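Local coordinates for protein beta-N-acetylhexosaminidase (Thermotoga neapolitana, PDB 5BZA) that probably hydrolyses terminal non-reducing N-acetyl-D-hexosamine residues from N-acetyl-beta-D-hexosaminides, at residues L223-T229 / F264-G270; T425-I429 / S458-L462; P136-S141 / L192-R196. One frame throughout, in Å; residues are numbered along the deposited sequence.

Interaction 1: L223-T229 / F264-G270; sequences LSKKLIT and FFIEAGG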
loop_
_atom_site.group_PDB
_atom_site.type_symbol
_atom_site.label_atom_id
_atom_site.label_comp_id
_atom_site.label_asym_id
_atom_site.label_seq_id
_atom_site.Cartn_x
_atom_site.Cartn_y
_atom_site.Cartn_z
ATOM N N LEU B 223 9.203 30.705 16.543
ATOM C CA LEU B 223 10.019 31.918 16.470
ATOM C C LEU B 223 10.580 32.371 17.816
ATOM O O LEU B 223 11.030 33.501 17.941
ATOM C CB LEU B 223 9.195 33.067 15.872
ATOM C CG LEU B 223 8.539 32.671 14.550
ATOM C CD1 LEU B 223 7.755 33.851 13.999
ATOM C CD2 LEU B 223 9.581 32.163 13.576
ATOM N N SER B 224 10.529 31.492 18.816
ATOM C CA SER B 224 10.882 31.870 20.179
ATOM C C SER B 224 12.254 31.361 20.605
ATOM O O SER B 224 12.433 30.160 20.845
ATOM C CB SER B 224 9.822 31.357 21.154
ATOM O OG SER B 224 10.308 31.405 22.490
ATOM N N LYS B 225 13.203 32.285 20.731
ATOM C CA LYS B 225 14.555 31.962 21.188
ATOM C C LYS B 225 14.539 31.399 22.609
ATOM O O LYS B 225 15.362 30.562 22.989
ATOM C CB LYS B 225 15.450 33.203 21.154
ATOM C CG LYS B 225 16.884 32.918 21.594
ATOM C CD LYS B 225 17.777 34.149 21.474
ATOM C CE LYS B 225 17.807 34.740 20.057
ATOM N NZ LYS B 225 18.898 35.776 19.928
ATOM N N LYS B 226 13.568 31.819 23.397
ATOM C CA LYS B 226 13.534 31.286 24.731
ATOM C C LYS B 226 13.162 29.813 24.668
ATOM O O LYS B 226 13.884 28.970 25.193
ATOM C CB LYS B 226 12.563 32.076 25.592
ATOM C CG LYS B 226 12.457 31.587 27.032
ATOM C CD LYS B 226 11.592 32.549 27.853
ATOM C CE LYS B 226 11.560 32.169 29.334
ATOM N NZ LYS B 226 12.948 31.901 29.870
ATOM N N LEU B 227 12.108 29.497 23.935
ATOM C CA LEU B 227 11.616 28.124 23.877
ATOM C C LEU B 227 12.590 27.201 23.122
ATOM O O LEU B 227 12.809 26.071 23.546
ATOM C CB LEU B 227 10.217 28.099 23.218
ATOM C CG LEU B 227 9.074 28.537 24.157
ATOM C CD1 LEU B 227 7.761 28.792 23.425
ATOM C CD2 LEU B 227 8.874 27.568 25.291
ATOM N N ILE B 228 13.188 27.655 22.027
ATOM C CA ILE B 228 14.044 26.729 21.278
ATOM C C ILE B 228 15.479 26.693 21.840
ATOM O O ILE B 228 16.060 25.623 21.974
ATOM C CB ILE B 228 14.055 27.057 19.763
ATOM C CG1 ILE B 228 12.651 27.009 19.197
ATOM C CG2 ILE B 228 14.978 26.096 18.985
ATOM C CD1 ILE B 228 12.592 27.597 17.811
ATOM N N THR B 229 16.062 27.842 22.207
ATOM C CA THR B 229 17.434 27.784 22.750
ATOM C C THR B 229 17.450 27.476 24.253
ATOM O O THR B 229 18.084 26.507 24.687
ATOM C CB THR B 229 18.242 29.092 22.539
ATOM O OG1 THR B 229 18.280 29.443 21.152
ATOM C CG2 THR B 229 19.688 28.885 23.037
ATOM N N PHE B 264 13.665 35.165 12.873
ATOM C CA PHE B 264 13.366 34.708 14.220
ATOM C C PHE B 264 13.674 33.203 14.326
ATOM O O PHE B 264 14.358 32.780 15.257
ATOM C CB PHE B 264 11.910 34.982 14.598
ATOM C CG PHE B 264 11.633 36.411 15.037
ATOM C CD1 PHE B 264 12.542 37.096 15.820
ATOM C CD2 PHE B 264 10.445 37.058 14.651
ATOM C CE1 PHE B 264 12.275 38.406 16.238
ATOM C CE2 PHE B 264 10.173 38.359 15.038
ATOM C CZ PHE B 264 11.088 39.045 15.855
ATOM N N PHE B 265 13.183 32.404 13.375
ATOM C CA PHE B 265 13.374 30.963 13.487
ATOM C C PHE B 265 14.859 30.594 13.541
ATOM O O PHE B 265 15.284 29.823 14.406
ATOM C CB PHE B 265 12.688 30.247 12.326
ATOM C CG PHE B 265 12.967 28.772 12.271
ATOM C CD1 PHE B 265 12.301 27.885 13.107
ATOM C CD2 PHE B 265 13.916 28.269 11.383
ATOM C CE1 PHE B 265 12.569 26.512 13.035
ATOM C CE2 PHE B 265 14.177 26.894 11.309
ATOM C CZ PHE B 265 13.503 26.021 12.130
ATOM N N ILE B 266 15.661 31.141 12.643
ATOM C CA ILE B 266 17.059 30.712 12.621
ATOM C C ILE B 266 17.840 31.272 13.816
ATOM O O ILE B 266 18.622 30.560 14.471
ATOM C CB ILE B 266 17.724 31.102 11.294
ATOM C CG1 ILE B 266 17.089 30.286 10.157
ATOM C CG2 ILE B 266 19.215 30.776 11.325
ATOM C CD1 ILE B 266 17.288 28.773 10.296
ATOM N N GLU B 267 17.591 32.538 14.125
ATOM C CA GLU B 267 18.211 33.155 15.289
ATOM C C GLU B 267 17.765 32.445 16.576
ATOM O O GLU B 267 18.470 32.517 17.593
ATOM C CB GLU B 267 17.907 34.649 15.319
ATOM C CG GLU B 267 18.787 35.418 14.337
ATOM C CD GLU B 267 20.275 35.325 14.704
ATOM O OE1 GLU B 267 20.620 35.604 15.874
ATOM O OE2 GLU B 267 21.100 34.960 13.840
ATOM N N ALA B 268 16.571 31.834 16.541
ATOM C CA ALA B 268 16.004 31.094 17.675
ATOM C C ALA B 268 16.678 29.756 17.914
ATOM O O ALA B 268 16.527 29.152 18.977
ATOM C CB ALA B 268 14.516 30.905 17.515
ATOM N N GLY B 269 17.416 29.274 16.928
ATOM C CA GLY B 269 18.088 28.001 17.097
ATOM C C GLY B 269 17.483 26.953 16.201
ATOM O O GLY B 269 17.850 25.808 16.276
ATOM N N GLY B 270 16.568 27.358 15.333
ATOM C CA GLY B 270 16.037 26.437 14.345
ATOM C C GLY B 270 17.012 26.041 13.230
ATOM O O GLY B 270 17.920 26.798 12.884
HETATM O O HOH W 1 18.927 37.148 17.374
#
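T229 OG1 donates to A268 O at 2.8 Å, tying the start of one helix to the last turn of the other. The hydroxyl lies 57° out of the carbonyl plane, so it approaches from above. It can do so because OG1 sits beside its own backbone N (chi1 -56°), on the side facing A268. The same carbonyl oxygen is also crowded by I228, whose CB lies 3.3 Å from A268 O, while I228 CD1 rests on the A268 methyl, CB, at 3.8 Å. A268 CB in turn presses on the backbone of K225, 3.7 Å from its N.

The segments belong to helices 225-235 and 258-268, two outer helices of the family 3 (beta/alpha)8 barrel, and the short axes of 225-229 and 264-268 are inclined at 44°. S224 OG N-caps the first by accepting from L227 N (3.0 Å) and also bonds D217. At G269 the second helix ends in a Schellman motif with positive phi; a CB there would be jammed against the carbonyl O of A268, and would sit tightly by T229 OG1 and I228 CG2.

L223 crosses F264 at about a right angle, CB to CB 3.6 Å, and its CD2 reaches F265 N at 3.6 Å. At the outer margin, K225 CE lies 3.4 Å from E267 O. One water bridges K225 NZ to E267 OE1, an atom whose place is less sure, while E267 also pairs with K301.

Interaction 2: T425-I429 / S458-L462; sequences TIYFI and SFQHL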
loop_
_atom_site.group_PDB
_atom_site.type_symbol
_atom_site.label_atom_id
_atom_site.label_comp_id
_atom_site.label_asym_id
_atom_site.label_seq_id
_atom_site.Cartn_x
_atom_site.Cartn_y
_atom_site.Cartn_z
ATOM N N THR B 425 -2.488 10.314 -36.893
ATOM C CA THR B 425 -2.891 9.343 -35.883
ATOM C C THR B 425 -1.632 8.724 -35.320
ATOM O O THR B 425 -0.695 8.424 -36.055
ATOM C CB THR B 425 -3.807 8.249 -36.420
ATOM O OG1 THR B 425 -5.011 8.845 -36.895
ATOM C CG2 THR B 425 -4.151 7.243 -35.314
ATOM N N ILE B 426 -1.589 8.602 -33.995
ATOM C CA ILE B 426 -0.499 7.908 -33.327
ATOM C C ILE B 426 -1.097 6.697 -32.662
ATOM O O ILE B 426 -2.099 6.808 -31.927
ATOM C CB ILE B 426 0.216 8.800 -32.304
ATOM C CG1 ILE B 426 0.677 10.092 -32.986
ATOM C CG2 ILE B 426 1.431 8.085 -31.730
ATOM C CD1 ILE B 426 1.517 10.987 -32.100
ATOM N N TYR B 427 -0.489 5.543 -32.953
ATOM C CA TYR B 427 -0.950 4.276 -32.427
ATOM C C TYR B 427 -0.150 3.936 -31.191
ATOM O O TYR B 427 1.087 3.799 -31.243
ATOM C CB TYR B 427 -0.825 3.153 -33.473
ATOM C CG TYR B 427 -1.769 3.373 -34.615
ATOM C CD1 TYR B 427 -3.096 2.970 -34.510
ATOM C CD2 TYR B 427 -1.353 4.010 -35.784
ATOM C CE1 TYR B 427 -3.987 3.200 -35.514
ATOM C CE2 TYR B 427 -2.254 4.241 -36.832
ATOM C CZ TYR B 427 -3.562 3.832 -36.683
ATOM O OH TYR B 427 -4.471 4.034 -37.697
ATOM N N PHE B 428 -0.863 3.801 -30.079
ATOM C CA PHE B 428 -0.228 3.378 -28.848
ATOM C C PHE B 428 -0.562 1.917 -28.655
ATOM O O PHE B 428 -1.696 1.577 -28.300
ATOM C CB PHE B 428 -0.699 4.228 -27.637
ATOM C CG PHE B 428 -0.257 5.676 -27.684
ATOM C CD1 PHE B 428 -0.908 6.595 -28.500
ATOM C CD2 PHE B 428 0.794 6.128 -26.878
ATOM C CE1 PHE B 428 -0.505 7.948 -28.536
ATOM C CE2 PHE B 428 1.205 7.483 -26.909
ATOM C CZ PHE B 428 0.558 8.383 -27.743
ATOM N N ILE B 429 0.410 1.042 -28.888
ATOM C CA ILE B 429 0.136 -0.375 -28.708
ATOM C C ILE B 429 0.473 -0.773 -27.291
ATOM O O ILE B 429 1.636 -0.881 -26.924
ATOM C CB ILE B 429 0.875 -1.285 -29.745
ATOM C CG1 ILE B 429 0.129 -1.230 -31.090
ATOM C CG2 ILE B 429 0.728 -2.742 -29.329
ATOM C CD1 ILE B 429 0.682 -0.285 -32.124
ATOM N N SER B 458 5.190 7.215 -21.994
ATOM C CA SER B 458 5.081 7.227 -23.459
ATOM C C SER B 458 4.828 8.671 -23.923
ATOM O O SER B 458 5.417 9.104 -24.928
ATOM C CB SER B 458 4.006 6.243 -23.949
ATOM O OG SER B 458 2.694 6.782 -23.958
ATOM N N PHE B 459 4.025 9.435 -23.170
ATOM C CA PHE B 459 3.816 10.838 -23.535
ATOM C C PHE B 459 5.126 11.607 -23.394
ATOM O O PHE B 459 5.474 12.445 -24.252
ATOM C CB PHE B 459 2.702 11.480 -22.702
ATOM C CG PHE B 459 1.364 10.846 -22.908
ATOM C CD1 PHE B 459 0.991 10.370 -24.164
ATOM C CD2 PHE B 459 0.484 10.695 -21.858
ATOM C CE1 PHE B 459 -0.224 9.772 -24.359
ATOM C CE2 PHE B 459 -0.754 10.100 -22.045
ATOM C CZ PHE B 459 -1.113 9.640 -23.300
ATOM N N GLN B 460 5.864 11.322 -22.325
ATOM C CA GLN B 460 7.154 11.994 -22.124
ATOM C C GLN B 460 8.119 11.747 -23.273
ATOM O O GLN B 460 8.794 12.675 -23.771
ATOM C CB GLN B 460 7.811 11.538 -20.823
ATOM C CG GLN B 460 7.332 12.263 -19.570
ATOM C CD GLN B 460 8.211 11.969 -18.361
ATOM O OE1 GLN B 460 8.807 10.893 -18.262
ATOM N NE2 GLN B 460 8.299 12.936 -17.431
ATOM N N HIS B 461 8.164 10.491 -23.705
ATOM C CA HIS B 461 9.080 10.076 -24.759
ATOM C C HIS B 461 8.671 10.699 -26.074
ATOM O O HIS B 461 9.502 11.155 -26.849
ATOM C CB HIS B 461 9.130 8.552 -24.864
ATOM C CG HIS B 461 10.278 7.956 -24.109
ATOM N ND1 HIS B 461 11.564 7.933 -24.608
ATOM C CD2 HIS B 461 10.340 7.378 -22.887
ATOM C CE1 HIS B 461 12.372 7.393 -23.713
ATOM N NE2 HIS B 461 11.653 7.038 -22.663
ATOM N N LEU B 462 7.367 10.728 -26.286
ATOM C CA LEU B 462 6.783 11.312 -27.466
ATOM C C LEU B 462 7.223 12.742 -27.609
ATOM O O LEU B 462 7.750 13.126 -28.660
ATOM C CB LEU B 462 5.263 11.233 -27.385
ATOM C CG LEU B 462 4.468 11.611 -28.625
ATOM C CD1 LEU B 462 4.930 10.714 -29.776
ATOM C CD2 LEU B 462 2.974 11.418 -28.369
#
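F428 and F459 form the aromatic part of this contact. Their ring centroids are 5.6 Å apart and the planes stand at 73°, an oblique meeting in which F459 CE1 approaches F428 CE2 to 3.7 Å.

The aliphatic part centres on L462. Its CD2 lies at the edge of the F428 ring, 3.9 Å from CZ, and also meets I426 CD1 at 4.0 Å, where the two side chains reach toward each other tip to tip. One methyl therefore touches both strand residues whose CB atoms point at the helix.

S458 adds a hydroxyl at the ring edge, packed there rather than bonded: its OG lies near the plane of the F428 ring, 3.4 Å from CE2. The hydrogen-bond partner of this hydroxyl is V455 O, one turn back in its own helix. An alanine in place of F428 is likely to open a gap between strand and helix, leaving F459, L462 and the S458 hydroxyl without their common neighbour.

Strand 425-429 runs inside the mixed sheet of the C-terminal domain, between strands 399-404 and 443-446. Helix 452-463 packs over it, the axes of 425-429 and 458-462 lying 11.8 Å apart at 140°. F428 is stacked on F403 of the adjoining strand, while F459 extends the packing to V373 and A374 of helix 364-377 and meets F378 edge-to-face.

Interaction 3: P136-S141 / L192-R196; sequences PEVVAS and LPFRR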
loop_
_atom_site.group_PDB
_atom_site.type_symbol
_atom_site.label_atom_id
_atom_site.label_comp_id
_atom_site.label_asym_id
_atom_site.label_seq_id
_atom_site.Cartn_x
_atom_site.Cartn_y
_atom_site.Cartn_z
ATOM N N PRO B 136 0.371 12.366 30.639
ATOM C CA PRO B 136 1.724 12.540 30.065
ATOM C C PRO B 136 2.566 11.258 30.081
ATOM O O PRO B 136 3.409 11.068 29.200
ATOM C CB PRO B 136 2.365 13.619 30.965
ATOM C CG PRO B 136 1.179 14.391 31.539
ATOM C CD PRO B 136 0.096 13.347 31.725
ATOM N N GLU B 137 2.374 10.400 31.074
ATOM C CA GLU B 137 3.193 9.208 31.126
ATOM C C GLU B 137 2.796 8.202 30.017
ATOM O O GLU B 137 3.655 7.519 29.429
ATOM C CB GLU B 137 3.139 8.574 32.502
ATOM C CG GLU B 137 4.476 8.696 33.165
ATOM C CD GLU B 137 5.552 7.838 32.475
ATOM O OE1 GLU B 137 5.232 6.885 31.718
ATOM O OE2 GLU B 137 6.745 8.154 32.670
ATOM N N VAL B 138 1.493 8.114 29.760
ATOM C CA VAL B 138 0.973 7.249 28.712
ATOM C C VAL B 138 1.483 7.727 27.360
ATOM O O VAL B 138 1.935 6.916 26.507
ATOM C CB VAL B 138 -0.590 7.227 28.734
ATOM C CG1 VAL B 138 -1.172 6.448 27.513
ATOM C CG2 VAL B 138 -1.070 6.583 30.031
ATOM N N VAL B 139 1.403 9.040 27.155
ATOM C CA VAL B 139 1.905 9.663 25.924
ATOM C C VAL B 139 3.410 9.433 25.802
ATOM O O VAL B 139 3.934 9.150 24.711
ATOM C CB VAL B 139 1.577 11.189 25.885
ATOM C CG1 VAL B 139 2.238 11.932 24.696
ATOM C CG2 VAL B 139 0.098 11.405 25.875
ATOM N N ALA B 140 4.118 9.535 26.915
ATOM C CA ALA B 140 5.563 9.339 26.880
ATOM C C ALA B 140 5.952 7.909 26.477
ATOM O O ALA B 140 6.876 7.746 25.688
ATOM C CB ALA B 140 6.202 9.715 28.236
ATOM N N SER B 141 5.303 6.888 27.047
ATOM C CA SER B 141 5.726 5.514 26.750
ATOM C C SER B 141 5.323 5.136 25.307
ATOM O O SER B 141 6.112 4.536 24.564
ATOM C CB SER B 141 5.174 4.494 27.774
ATOM O OG SER B 141 3.767 4.320 27.736
ATOM N N LEU B 192 6.941 16.218 28.978
ATOM C CA LEU B 192 7.400 14.932 29.510
ATOM C C LEU B 192 7.674 13.886 28.380
ATOM O O LEU B 192 8.726 13.213 28.391
ATOM C CB LEU B 192 6.375 14.374 30.515
ATOM C CG LEU B 192 6.724 13.007 31.116
ATOM C CD1 LEU B 192 7.939 13.100 32.045
ATOM C CD2 LEU B 192 5.546 12.305 31.807
ATOM N N PRO B 193 6.755 13.764 27.397
ATOM C CA PRO B 193 7.034 12.793 26.334
ATOM C C PRO B 193 8.227 13.225 25.464
ATOM O O PRO B 193 9.027 12.356 25.040
ATOM C CB PRO B 193 5.717 12.756 25.529
ATOM C CG PRO B 193 4.960 13.942 25.932
ATOM C CD PRO B 193 5.386 14.318 27.286
ATOM N N PHE B 194 8.365 14.533 25.206
ATOM C CA PHE B 194 9.572 15.034 24.520
ATOM C C PHE B 194 10.884 14.673 25.268
ATOM O O PHE B 194 11.887 14.257 24.650
ATOM C CB PHE B 194 9.479 16.537 24.270
ATOM C CG PHE B 194 8.410 16.932 23.261
ATOM C CD1 PHE B 194 7.089 17.145 23.662
ATOM C CD2 PHE B 194 8.732 17.130 21.927
ATOM C CE1 PHE B 194 6.104 17.509 22.736
ATOM C CE2 PHE B 194 7.751 17.501 20.997
ATOM C CZ PHE B 194 6.430 17.695 21.416
ATOM N N ARG B 195 10.870 14.873 26.590
ATOM C CA ARG B 195 11.986 14.545 27.460
ATOM C C ARG B 195 12.310 13.047 27.380
ATOM O O ARG B 195 13.486 12.638 27.390
ATOM C CB ARG B 195 11.672 14.977 28.903
ATOM C CG ARG B 195 11.673 16.512 29.089
ATOM C CD ARG B 195 10.982 17.028 30.388
ATOM N NE ARG B 195 11.549 16.446 31.594
ATOM C CZ ARG B 195 10.847 16.175 32.693
ATOM N NH1 ARG B 195 9.541 16.463 32.755
ATOM N NH2 ARG B 195 11.452 15.625 33.743
ATOM N N ARG B 196 11.268 12.236 27.321
ATOM C CA ARG B 196 11.427 10.786 27.221
ATOM C C ARG B 196 12.206 10.411 25.959
ATOM O O ARG B 196 13.120 9.541 25.993
ATOM C CB ARG B 196 10.060 10.079 27.235
ATOM C CG ARG B 196 10.142 8.505 27.255
ATOM C CD ARG B 196 10.776 7.960 28.546
ATOM N NE ARG B 196 10.166 8.552 29.745
ATOM C CZ ARG B 196 9.014 8.173 30.298
ATOM N NH1 ARG B 196 8.330 7.149 29.785
ATOM N NH2 ARG B 196 8.568 8.813 31.389
HETATM O O HOH W 2 7.272 10.052 23.867
#
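E137 and R196 form a salt bridge through a hydrogen bond from R196 NH2 to E137 OE2. The modelled separation of these two atoms, 2.3 Å, is too short to be trusted, so the pairing is doubtful in detail; as modelled, the carboxylate comes in at the guanidinium edge, with the two planes 30° apart. R196 leaves its helix with CG anti to the backbone N (chi1 -175°), then bends at its next two torsions. This course lays one guanidinium face on the A140 methyl, with NH1 3.7 Å from A140 CB. The flat cation thus has the acid at one edge and the A140 methyl over one face, offset toward the rim.

A second polar link is indirect. One water donates to A140 O at 3.0 Å and to P193 O at 3.1 Å, joining a backbone carbonyl of each helix.

Beyond the polar links the contact is apolar. L192 CD2 meets P136 CB at 3.5 Å and also lies against the CG of E137, so this leucine packs beside the acidic chain as well as the proline. Deeper, P193 fits between the buried V139 and A140: its CG is 3.6 Å from V139 CG1, and its CB is 3.7 Å from A140 CA. The axes of 136-141 and 192-196 run in broadly the same direction, 31° apart, and the CA atoms of A140 and P193 come within 3.8 Å. They are the beginnings of 136-153 and 192-198, outer helices of the (beta/alpha)8 barrel, and P136 also touches E189, which binds zinc in a crystal structure of this protein, though no metal sits on it in this chain.

Small and ring-closed side chains thus permit the close backbone approach, while at the more exposed margin the acidic neighbour would probably offset part of the charge of R196, although the exact pairing is uncertain.

Overall arrangement
Interactions 1 and 3 both join outer helices of the family 3 barrel, on the same side of the chain's centre, with centres about 23 Å apart and no touch between them. Both are partly buried, with apolar packing around an alanine. In interaction 1 the direct polar bond, hydroxyl to backbone carbonyl, lies within that packing; in interaction 3 it is an ion pair at the exposed margin. Interaction 2 belongs to the C-terminal domain, about 53 and 56 Å from them between centres. It sets a helix on a strand, all its touching residues are buried, and its chemistry is almost wholly aromatic and aliphatic, as its place against a sheet suggests.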